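PDB 3L49: ABC sugar (Ribose) transporter, periplasmic substrate-binding subunit from Rhodobacter sphaeroides, which probably binds a sugar or related carbohydrate in the periplasm as the substrate-binding subunit of an ABC transporter. Local coordinates for residues Asp145-Val150 with Val157-Pro162; Ala115-Ala120 with Arg219-Asp224; Ala120-Lys125 with Val192-Ala197; Tyr108-Glu113 with Ala274-Ile279. One frame throughout, in Å; residues are numbered along the deposited sequence.

Interaction 1: Asp145-Val150 with Val157-Pro162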
# COMPACT_ATOMS: atom_id res chain seq x y z
N ASP A 145 -2.65 -12.26 -2.70
CA ASP A 145 -2.23 -13.57 -3.21
C ASP A 145 -1.49 -14.43 -2.18
O ASP A 145 -1.75 -15.63 -2.06
CB ASP A 145 -1.36 -13.43 -4.47
CG ASP A 145 -2.18 -13.12 -5.72
OD1 ASP A 145 -1.57 -12.68 -6.72
OD2 ASP A 145 -3.41 -13.31 -5.72
N GLN A 146 -0.59 -13.78 -1.43
CA GLN A 146 0.22 -14.46 -0.41
C GLN A 146 -0.63 -14.94 0.74
O GLN A 146 -0.41 -16.02 1.26
CB GLN A 146 1.34 -13.55 0.10
CG GLN A 146 2.37 -13.13 -0.96
CD GLN A 146 3.30 -14.28 -1.38
OE1 GLN A 146 2.97 -15.08 -2.25
NE2 GLN A 146 4.46 -14.35 -0.76
N MET A 147 -1.61 -14.12 1.13
CA MET A 147 -2.57 -14.46 2.17
C MET A 147 -3.33 -15.72 1.77
O MET A 147 -3.42 -16.68 2.54
CB MET A 147 -3.52 -13.27 2.45
CG MET A 147 -4.54 -13.46 3.61
SD MET A 147 -6.17 -14.13 3.12
CE MET A 147 -6.41 -13.32 1.57
N LYS A 148 -3.85 -15.71 0.55
CA LYS A 148 -4.70 -16.78 0.08
C LYS A 148 -3.90 -18.08 -0.09
O LYS A 148 -4.39 -19.16 0.26
CB LYS A 148 -5.43 -16.37 -1.20
CG LYS A 148 -6.53 -17.35 -1.60
CD LYS A 148 -7.89 -16.69 -1.66
CE LYS A 148 -8.29 -16.35 -3.08
NZ LYS A 148 -8.65 -17.53 -3.91
N TYR A 149 -2.67 -17.95 -0.59
CA TYR A 149 -1.77 -19.10 -0.74
C TYR A 149 -1.45 -19.78 0.61
O TYR A 149 -1.55 -21.00 0.74
CB TYR A 149 -0.48 -18.71 -1.48
CG TYR A 149 0.44 -19.88 -1.75
CD1 TYR A 149 1.70 -19.96 -1.15
CD2 TYR A 149 0.04 -20.93 -2.58
CE1 TYR A 149 2.55 -21.04 -1.38
CE2 TYR A 149 0.89 -22.02 -2.82
CZ TYR A 149 2.14 -22.07 -2.22
OH TYR A 149 2.96 -23.15 -2.44
N VAL A 150 -1.09 -18.97 1.61
CA VAL A 150 -0.85 -19.41 2.99
C VAL A 150 -2.07 -20.11 3.60
O VAL A 150 -1.92 -21.14 4.28
CB VAL A 150 -0.40 -18.21 3.87
CG1 VAL A 150 -0.63 -18.47 5.35
CG2 VAL A 150 1.06 -17.90 3.62
N VAL A 157 -8.96 -22.71 8.37
CA VAL A 157 -8.94 -21.25 8.28
C VAL A 157 -9.53 -20.83 6.94
O VAL A 157 -8.92 -21.06 5.90
CB VAL A 157 -7.53 -20.64 8.44
CG1 VAL A 157 -7.59 -19.13 8.37
CG2 VAL A 157 -6.93 -21.04 9.76
N LYS A 158 -10.72 -20.23 6.98
CA LYS A 158 -11.45 -19.92 5.75
C LYS A 158 -11.82 -18.44 5.60
O LYS A 158 -12.04 -17.74 6.58
CB LYS A 158 -12.67 -20.82 5.62
CG LYS A 158 -12.34 -22.20 5.03
CD LYS A 158 -13.47 -23.20 5.20
CE LYS A 158 -13.50 -23.78 6.61
NZ LYS A 158 -14.42 -24.94 6.71
N ILE A 159 -11.86 -17.99 4.35
CA ILE A 159 -12.28 -16.64 3.99
C ILE A 159 -13.80 -16.64 3.80
O ILE A 159 -14.32 -17.41 2.98
CB ILE A 159 -11.56 -16.18 2.70
CG1 ILE A 159 -10.07 -16.00 2.97
CG2 ILE A 159 -12.16 -14.88 2.15
CD1 ILE A 159 -9.20 -15.87 1.74
N ILE A 160 -14.51 -15.80 4.56
CA ILE A 160 -15.97 -15.72 4.41
C ILE A 160 -16.41 -14.99 3.13
O ILE A 160 -15.80 -14.01 2.71
CB ILE A 160 -16.74 -15.20 5.67
CG1 ILE A 160 -15.86 -14.30 6.55
CG2 ILE A 160 -17.30 -16.40 6.46
CD1 ILE A 160 -16.23 -14.29 8.06
N GLU A 161 -17.46 -15.52 2.52
CA GLU A 161 -18.01 -14.99 1.28
C GLU A 161 -19.17 -14.04 1.59
O GLU A 161 -20.01 -14.36 2.43
CB GLU A 161 -18.49 -16.13 0.37
CG GLU A 161 -17.51 -17.30 0.22
CD GLU A 161 -16.25 -16.96 -0.58
OE1 GLU A 161 -16.33 -16.12 -1.50
OE2 GLU A 161 -15.19 -17.54 -0.29
N PRO A 162 -19.20 -12.86 0.94
CA PRO A 162 -18.21 -12.36 0.00
C PRO A 162 -17.10 -11.54 0.67
O PRO A 162 -17.15 -11.28 1.87
CB PRO A 162 -19.04 -11.46 -0.93
CG PRO A 162 -20.16 -10.96 -0.07
CD PRO A 162 -20.33 -11.92 1.10
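Met147 and Lys148 from the helix converge on one methyl group of Ile159, a small apolar contact between a helix and the outermost strand of the sheet. The apolar pairing comes first. Met147 and Ile159 reach toward each other tip to tip, with SD of Met147 3.8 Å from CD1 of Ile159 and the terminal methyl CE of Met147 equally near that same carbon. The methionine starts out anti to its backbone nitrogen (chi1 -176°), then bends at chi2 and chi3, so that sulfur and methyl together cup the end of the isoleucine.

The second kind of contact borrows the hydrocarbon part of a charged residue. Lys148 crosses Ile159 at about a right angle, and its CD lies 3.7 Å from Ile159 CD1. The lysine therefore closes the exposed flank of the contact with methylene groups, while Met147 supplies the buried side. Ile159 also touches Val130 and Leu151, which continue the apolar layer beyond the two segments.

Polar bonding belongs to the surroundings: the backbone of Lys158 pairs with Gly126 and Val128 of the adjoining strand, and Gln146 NE2 is hydrogen-bonded to Tyr108 O on helix 107-122. The whole is the second half of a beta-alpha-beta crossover, in which strand 126-131 leads through helix 138-152 to the edge strand 157-159.

Interaction 2: Ala115-Ala120 with Arg219-Asp224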
# COMPACT_ATOMS: atom_id res chain seq x y z
N ALA A 115 -0.14 -12.88 7.03
CA ALA A 115 -1.08 -14.00 6.95
C ALA A 115 -0.73 -15.11 7.94
O ALA A 115 -1.62 -15.66 8.60
CB ALA A 115 -1.13 -14.55 5.54
N LEU A 116 0.56 -15.41 8.05
CA LEU A 116 1.06 -16.43 8.97
C LEU A 116 0.81 -16.05 10.42
O LEU A 116 0.41 -16.90 11.23
CB LEU A 116 2.55 -16.71 8.73
CG LEU A 116 2.90 -17.55 7.51
CD1 LEU A 116 4.33 -17.28 7.09
CD2 LEU A 116 2.67 -19.04 7.78
N GLN A 117 1.02 -14.78 10.74
CA GLN A 117 0.72 -14.24 12.07
C GLN A 117 -0.76 -14.40 12.43
O GLN A 117 -1.10 -14.78 13.55
CB GLN A 117 1.11 -12.77 12.16
CG GLN A 117 1.03 -12.24 13.56
CD GLN A 117 1.97 -12.97 14.48
OE1 GLN A 117 3.17 -13.03 14.22
NE2 GLN A 117 1.44 -13.56 15.55
N MET A 118 -1.61 -14.10 11.47
CA MET A 118 -3.06 -14.21 11.61
C MET A 118 -3.51 -15.65 11.94
O MET A 118 -4.33 -15.85 12.83
CB MET A 118 -3.73 -13.71 10.33
CG MET A 118 -5.24 -13.53 10.41
SD MET A 118 -5.98 -12.88 8.90
CE MET A 118 -4.63 -11.91 8.27
N VAL A 119 -2.95 -16.63 11.23
CA VAL A 119 -3.32 -18.03 11.46
C VAL A 119 -2.69 -18.59 12.76
O VAL A 119 -3.30 -19.42 13.44
CB VAL A 119 -3.10 -18.93 10.20
CG1 VAL A 119 -1.73 -18.78 9.65
CG2 VAL A 119 -3.37 -20.39 10.49
N ALA A 120 -1.51 -18.08 13.10
CA ALA A 120 -0.90 -18.37 14.40
C ALA A 120 -1.77 -17.86 15.55
O ALA A 120 -2.03 -18.59 16.50
CB ALA A 120 0.52 -17.79 14.49
N ARG A 219 -9.39 -10.26 15.99
CA ARG A 219 -8.24 -9.40 15.78
C ARG A 219 -8.17 -8.91 14.34
O ARG A 219 -8.62 -9.59 13.42
CB ARG A 219 -6.94 -10.11 16.19
CG ARG A 219 -6.82 -10.43 17.69
CD ARG A 219 -6.56 -9.18 18.54
NE ARG A 219 -6.33 -9.50 19.95
CZ ARG A 219 -7.23 -9.34 20.92
NH1 ARG A 219 -8.44 -8.85 20.66
NH2 ARG A 219 -6.91 -9.66 22.17
N THR A 220 -7.64 -7.70 14.14
CA THR A 220 -7.50 -7.12 12.80
C THR A 220 -6.04 -7.07 12.35
O THR A 220 -5.13 -6.95 13.17
CB THR A 220 -8.09 -5.70 12.67
OG1 THR A 220 -7.34 -4.79 13.49
CG2 THR A 220 -9.57 -5.67 13.06
N TYR A 221 -5.83 -7.17 11.03
CA TYR A 221 -4.49 -7.25 10.45
C TYR A 221 -4.41 -6.41 9.20
O TYR A 221 -5.26 -6.51 8.32
CB TYR A 221 -4.13 -8.70 10.13
CG TYR A 221 -4.16 -9.60 11.34
CD1 TYR A 221 -5.35 -10.20 11.74
CD2 TYR A 221 -3.02 -9.80 12.11
CE1 TYR A 221 -5.41 -10.98 12.87
CE2 TYR A 221 -3.07 -10.59 13.25
CZ TYR A 221 -4.27 -11.18 13.62
OH TYR A 221 -4.34 -11.96 14.73
N GLY A 222 -3.36 -5.60 9.09
CA GLY A 222 -3.17 -4.76 7.92
C GLY A 222 -1.72 -4.41 7.70
O GLY A 222 -0.84 -4.92 8.39
N VAL A 223 -1.48 -3.53 6.73
CA VAL A 223 -0.13 -3.20 6.26
C VAL A 223 0.01 -1.69 6.16
O VAL A 223 -0.90 -1.04 5.68
CB VAL A 223 0.11 -3.80 4.85
CG1 VAL A 223 1.39 -3.23 4.22
CG2 VAL A 223 0.14 -5.33 4.86
N ASP A 224 1.13 -1.16 6.67
CA ASP A 224 1.68 0.18 6.37
C ASP A 224 2.44 0.75 7.54
O ASP A 224 3.56 1.22 7.39
CB ASP A 224 0.65 1.23 5.90
CG ASP A 224 0.42 1.19 4.41
OD1 ASP A 224 1.08 0.37 3.73
OD2 ASP A 224 -0.42 1.96 3.92
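Met118 lies across the ring of Tyr221 along most of its length, a compact example of a flexible thioether chain shaped to an aromatic surface. Its CB stands 4.0 Å above the ring plane, over the centre. CG descends over the same face toward one side, 3.5 Å from Tyr221 CE1, and its line to the ring centroid is 28° off the normal, which makes this a CH-pi contact. SD follows at 4.0 Å from Tyr221 CD1; seen from the centroid the sulfur is oblique, 41° from the normal, in a Met-aromatic arrangement. After a bend at chi3 the methyl CE stays on the same face and ends above the root of the ring, 3.7 Å from Tyr221 CB.

This is the packing of helix 107-122 on the central sheet of an alpha/beta lobe, as in other periplasmic binding proteins: the helix is laid against strand 219-222, and Tyr221 is the residue of that strand that rises to meet it. The backbone of Met118 takes part as well, since its CA sits 3.8 Å from Tyr221 CZ.

Gln117 adds a looser touch, with CG approaching Tyr221 CE2 at 4.4 Å from an oblique direction. The polar ends of both residues converge on one carboxylate: Tyr221 OH is hydrogen-bonded to OD1 of Asp121, one turn along the helix from Gln117, and Gln117 NE2 to OD2 of the same aspartate.

Interaction 3: Ala120-Lys125 with Val192-Ala197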
# COMPACT_ATOMS: atom_id res chain seq x y z
N ALA A 120 -1.51 -18.08 13.10
CA ALA A 120 -0.90 -18.37 14.40
C ALA A 120 -1.77 -17.86 15.55
O ALA A 120 -2.03 -18.59 16.50
CB ALA A 120 0.52 -17.79 14.49
N ASP A 121 -2.23 -16.61 15.44
CA ASP A 121 -3.12 -16.01 16.45
C ASP A 121 -4.49 -16.71 16.51
O ASP A 121 -5.09 -16.80 17.57
CB ASP A 121 -3.34 -14.52 16.18
CG ASP A 121 -2.10 -13.67 16.46
OD1 ASP A 121 -2.10 -12.48 16.08
OD2 ASP A 121 -1.13 -14.18 17.05
N LEU A 122 -4.97 -17.19 15.36
CA LEU A 122 -6.19 -17.99 15.30
C LEU A 122 -6.00 -19.40 15.87
O LEU A 122 -6.98 -20.06 16.22
CB LEU A 122 -6.70 -18.08 13.86
CG LEU A 122 -7.48 -16.90 13.31
CD1 LEU A 122 -7.58 -17.02 11.81
CD2 LEU A 122 -8.87 -16.81 13.94
N GLY A 123 -4.75 -19.85 15.93
CA GLY A 123 -4.44 -21.21 16.35
C GLY A 123 -4.86 -22.25 15.33
O GLY A 123 -5.21 -23.37 15.69
N GLY A 124 -4.84 -21.87 14.05
CA GLY A 124 -5.09 -22.79 12.95
C GLY A 124 -6.55 -23.06 12.63
O GLY A 124 -6.85 -23.89 11.77
N LYS A 125 -7.45 -22.35 13.31
CA LYS A 125 -8.88 -22.52 13.10
C LYS A 125 -9.60 -21.17 13.22
O LYS A 125 -9.27 -20.35 14.09
CB LYS A 125 -9.45 -23.53 14.11
CG LYS A 125 -10.75 -24.22 13.68
CD LYS A 125 -12.01 -23.53 14.21
CE LYS A 125 -13.27 -24.13 13.61
NZ LYS A 125 -13.52 -25.53 14.09
N VAL A 192 -16.60 -15.46 13.30
CA VAL A 192 -15.58 -14.65 12.66
C VAL A 192 -14.48 -14.43 13.69
O VAL A 192 -14.75 -14.22 14.88
CB VAL A 192 -16.18 -13.33 12.06
CG1 VAL A 192 -17.13 -12.64 13.03
CG2 VAL A 192 -15.10 -12.38 11.52
N GLY A 193 -13.23 -14.53 13.25
CA GLY A 193 -12.10 -14.52 14.18
C GLY A 193 -10.99 -13.59 13.79
O GLY A 193 -10.11 -13.30 14.60
N ALA A 194 -11.02 -13.11 12.55
CA ALA A 194 -9.97 -12.24 12.04
C ALA A 194 -10.50 -11.33 10.95
O ALA A 194 -11.47 -11.66 10.27
CB ALA A 194 -8.80 -13.06 11.51
N ILE A 195 -9.87 -10.16 10.79
CA ILE A 195 -10.18 -9.26 9.69
C ILE A 195 -8.88 -8.82 9.01
O ILE A 195 -7.93 -8.41 9.69
CB ILE A 195 -11.04 -8.03 10.13
CG1 ILE A 195 -12.29 -8.46 10.91
CG2 ILE A 195 -11.48 -7.20 8.92
CD1 ILE A 195 -13.23 -7.31 11.33
N TRP A 196 -8.86 -8.91 7.69
CA TRP A 196 -7.68 -8.62 6.88
C TRP A 196 -7.95 -7.49 5.86
O TRP A 196 -9.03 -7.41 5.27
CB TRP A 196 -7.23 -9.91 6.16
CG TRP A 196 -5.99 -9.74 5.33
CD1 TRP A 196 -4.70 -9.93 5.73
CD2 TRP A 196 -5.92 -9.32 3.96
NE1 TRP A 196 -3.83 -9.66 4.71
CE2 TRP A 196 -4.55 -9.28 3.60
CE3 TRP A 196 -6.87 -8.97 2.99
CZ2 TRP A 196 -4.11 -8.91 2.33
CZ3 TRP A 196 -6.44 -8.59 1.72
CH2 TRP A 196 -5.07 -8.56 1.41
N ALA A 197 -6.94 -6.64 5.65
CA ALA A 197 -6.88 -5.74 4.48
C ALA A 197 -5.44 -5.58 3.99
O ALA A 197 -4.49 -5.83 4.74
CB ALA A 197 -7.50 -4.39 4.79
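The backbones of Leu122 and Gly193 come within 6.9 Å, CA to CA, where helix 107-122 ends in a Schellman motif beside the approach to strand 194-197. Gly123, with positive phi (70°), is the C-prime residue of that motif: its N returns to Ala120 O, and Gly124 N to Val119 O. The chain then swings round toward strand 126-131, so this is the corner where a helix of the alpha/beta lobe hands over to the strand that pairs with 194-197 in the sheet.

One side chain carries the contact. Leu122 has CG anti to its carbonyl carbon (chi1 -80°), and the two branches split between two neighbouring residues. CD1 takes the buried side, 4.2 Å from the CB of Ala194, a loose methyl-to-methyl touch; Val128 of the adjoining strand 126-131 touches both residues, and Met118 reaches Ala194 from the preceding turn of the helix. The other branch turns to bare backbone. Gly193, having no side chain, allows the leucine to lie directly against its peptide group, with Leu122 CD2 3.9 Å from Gly193 C and 3.8 Å from Gly193 O.

Interaction 4: Tyr108-Glu113 with Ala274-Ile279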
# COMPACT_ATOMS: atom_id res chain seq x y z
N TYR A 108 5.94 -9.69 -0.86
CA TYR A 108 5.86 -11.15 -0.86
C TYR A 108 6.07 -11.71 0.54
O TYR A 108 5.31 -12.56 0.99
CB TYR A 108 6.92 -11.71 -1.80
CG TYR A 108 6.79 -11.26 -3.24
CD1 TYR A 108 7.47 -10.12 -3.70
CD2 TYR A 108 6.01 -11.97 -4.14
CE1 TYR A 108 7.36 -9.71 -5.02
CE2 TYR A 108 5.89 -11.56 -5.45
CZ TYR A 108 6.57 -10.44 -5.89
OH TYR A 108 6.45 -10.05 -7.21
N SER A 109 7.12 -11.24 1.22
CA SER A 109 7.41 -11.60 2.61
C SER A 109 6.33 -11.01 3.51
O SER A 109 5.74 -11.72 4.32
CB SER A 109 8.78 -11.05 3.06
OG SER A 109 9.85 -11.59 2.30
N ILE A 110 6.10 -9.70 3.36
CA ILE A 110 5.06 -8.97 4.08
C ILE A 110 3.73 -9.70 4.01
O ILE A 110 3.13 -9.98 5.05
CB ILE A 110 4.94 -7.52 3.55
CG1 ILE A 110 6.03 -6.63 4.15
CG2 ILE A 110 3.56 -6.91 3.83
CD1 ILE A 110 6.27 -5.35 3.36
N GLY A 111 3.29 -10.05 2.80
CA GLY A 111 1.99 -10.67 2.59
C GLY A 111 1.91 -12.00 3.30
O GLY A 111 0.90 -12.30 3.93
N ALA A 112 2.99 -12.77 3.21
CA ALA A 112 3.05 -14.09 3.82
C ALA A 112 3.09 -14.01 5.34
O ALA A 112 2.25 -14.62 6.00
CB ALA A 112 4.24 -14.88 3.27
N GLU A 113 4.05 -13.25 5.89
CA GLU A 113 4.24 -13.14 7.34
C GLU A 113 3.02 -12.63 8.09
O GLU A 113 2.68 -13.15 9.15
CB GLU A 113 5.45 -12.29 7.68
CG GLU A 113 6.77 -13.01 7.48
CD GLU A 113 7.98 -12.09 7.59
OE1 GLU A 113 8.06 -11.32 8.57
OE2 GLU A 113 8.84 -12.16 6.69
N ALA A 274 12.87 -1.30 0.43
CA ALA A 274 13.14 -0.76 1.77
C ALA A 274 12.77 -1.86 2.75
O ALA A 274 12.01 -2.75 2.39
CB ALA A 274 12.33 0.50 2.02
N PRO A 275 13.34 -1.85 3.98
CA PRO A 275 12.93 -2.83 4.98
C PRO A 275 11.54 -2.57 5.54
O PRO A 275 11.06 -1.43 5.53
CB PRO A 275 13.96 -2.65 6.10
CG PRO A 275 15.07 -1.85 5.50
CD PRO A 275 14.43 -0.99 4.48
N ALA A 276 10.90 -3.62 6.02
CA ALA A 276 9.66 -3.52 6.76
C ALA A 276 9.69 -4.53 7.89
O ALA A 276 10.35 -5.56 7.79
CB ALA A 276 8.49 -3.77 5.86
N VAL A 277 8.99 -4.23 8.98
CA VAL A 277 8.92 -5.14 10.12
C VAL A 277 7.46 -5.55 10.33
O VAL A 277 6.56 -4.80 9.97
CB VAL A 277 9.42 -4.49 11.44
CG1 VAL A 277 9.98 -5.55 12.40
CG2 VAL A 277 10.48 -3.43 11.17
N LEU A 278 7.25 -6.74 10.89
CA LEU A 278 5.95 -7.11 11.45
C LEU A 278 5.90 -6.70 12.92
O LEU A 278 6.83 -6.98 13.68
CB LEU A 278 5.71 -8.62 11.30
CG LEU A 278 4.31 -9.12 11.64
CD1 LEU A 278 3.35 -8.81 10.52
CD2 LEU A 278 4.33 -10.62 11.90
N ILE A 279 4.83 -6.01 13.30
CA ILE A 279 4.63 -5.55 14.67
C ILE A 279 3.36 -6.20 15.21
O ILE A 279 2.27 -5.97 14.68
CB ILE A 279 4.49 -4.02 14.74
CG1 ILE A 279 5.74 -3.33 14.17
CG2 ILE A 279 4.23 -3.56 16.17
CD1 ILE A 279 5.62 -1.81 14.11
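Glu113 supplies the flat groups of this contact, and its peptide meets Leu278 more closely than its carboxylate does. Methyl CD2 of Leu278 lies over one face of the peptide that follows Glu113, above the carbonyl end, 4.1 Å from Glu113 O. The carboxylate, at the exposed margin, only skirts the strand: its OE1 comes no nearer than 4.5 Å to Leu278 CB, a loose approach. In Leu278 CG points opposite its backbone N (chi1 -171°), which carries its branched end toward the helix, and the same CD2 also reaches Gln117, one turn further on.

A second pairing, one helical turn earlier, is purely apolar. Ile110 carries CG1 beside its backbone nitrogen (chi1 -80°) and continues nearly straight, delivering CD1 to within 3.7 Å of the CB of Ala276; CG1 follows at 4.1 Å from the same methyl. The two pairs keep step, Ile110 with Ala276 and Glu113 with Leu278, because alternate strand residues face the helix while Pro275 and Val277 point the other way. An unidentified bound molecule lies about 8 Å from the side chain of Ile110.

The setting is the join between the two lobes of a periplasmic binding protein. Strand 271-280 pairs through Ala274 with Thr104 of strand 101-105 and, further along, through Val277 and Ile279 with strand 240-245, whose Ala244 touches Ile110; helix 107-122 lies over the part from Ala276 to Leu278, with helix 138-152 packed beside it.

In the fold
Helix 107-122 runs through interactions 2, 3 and 4, meeting in turn strands 271-280, 219-222 and the start of 194-197 of one sheet, while interaction 1 brings the neighbouring helix 138-152 to the edge strand. Interaction 2 is the buried one and relies on an aromatic face; the other three are partly buried and use aliphatic tips, a lysine's methylenes or bare backbone. Interactions 2 and 3 are tied by the Tyr221 to Asp121 bond and by neighbouring strands, and interaction 1 joins them where Ala115 packs on Met147 and Val157 on Leu122. Interaction 4, about 18 Å centre to centre from interactions 1 and 3, lies toward the junction of the lobes.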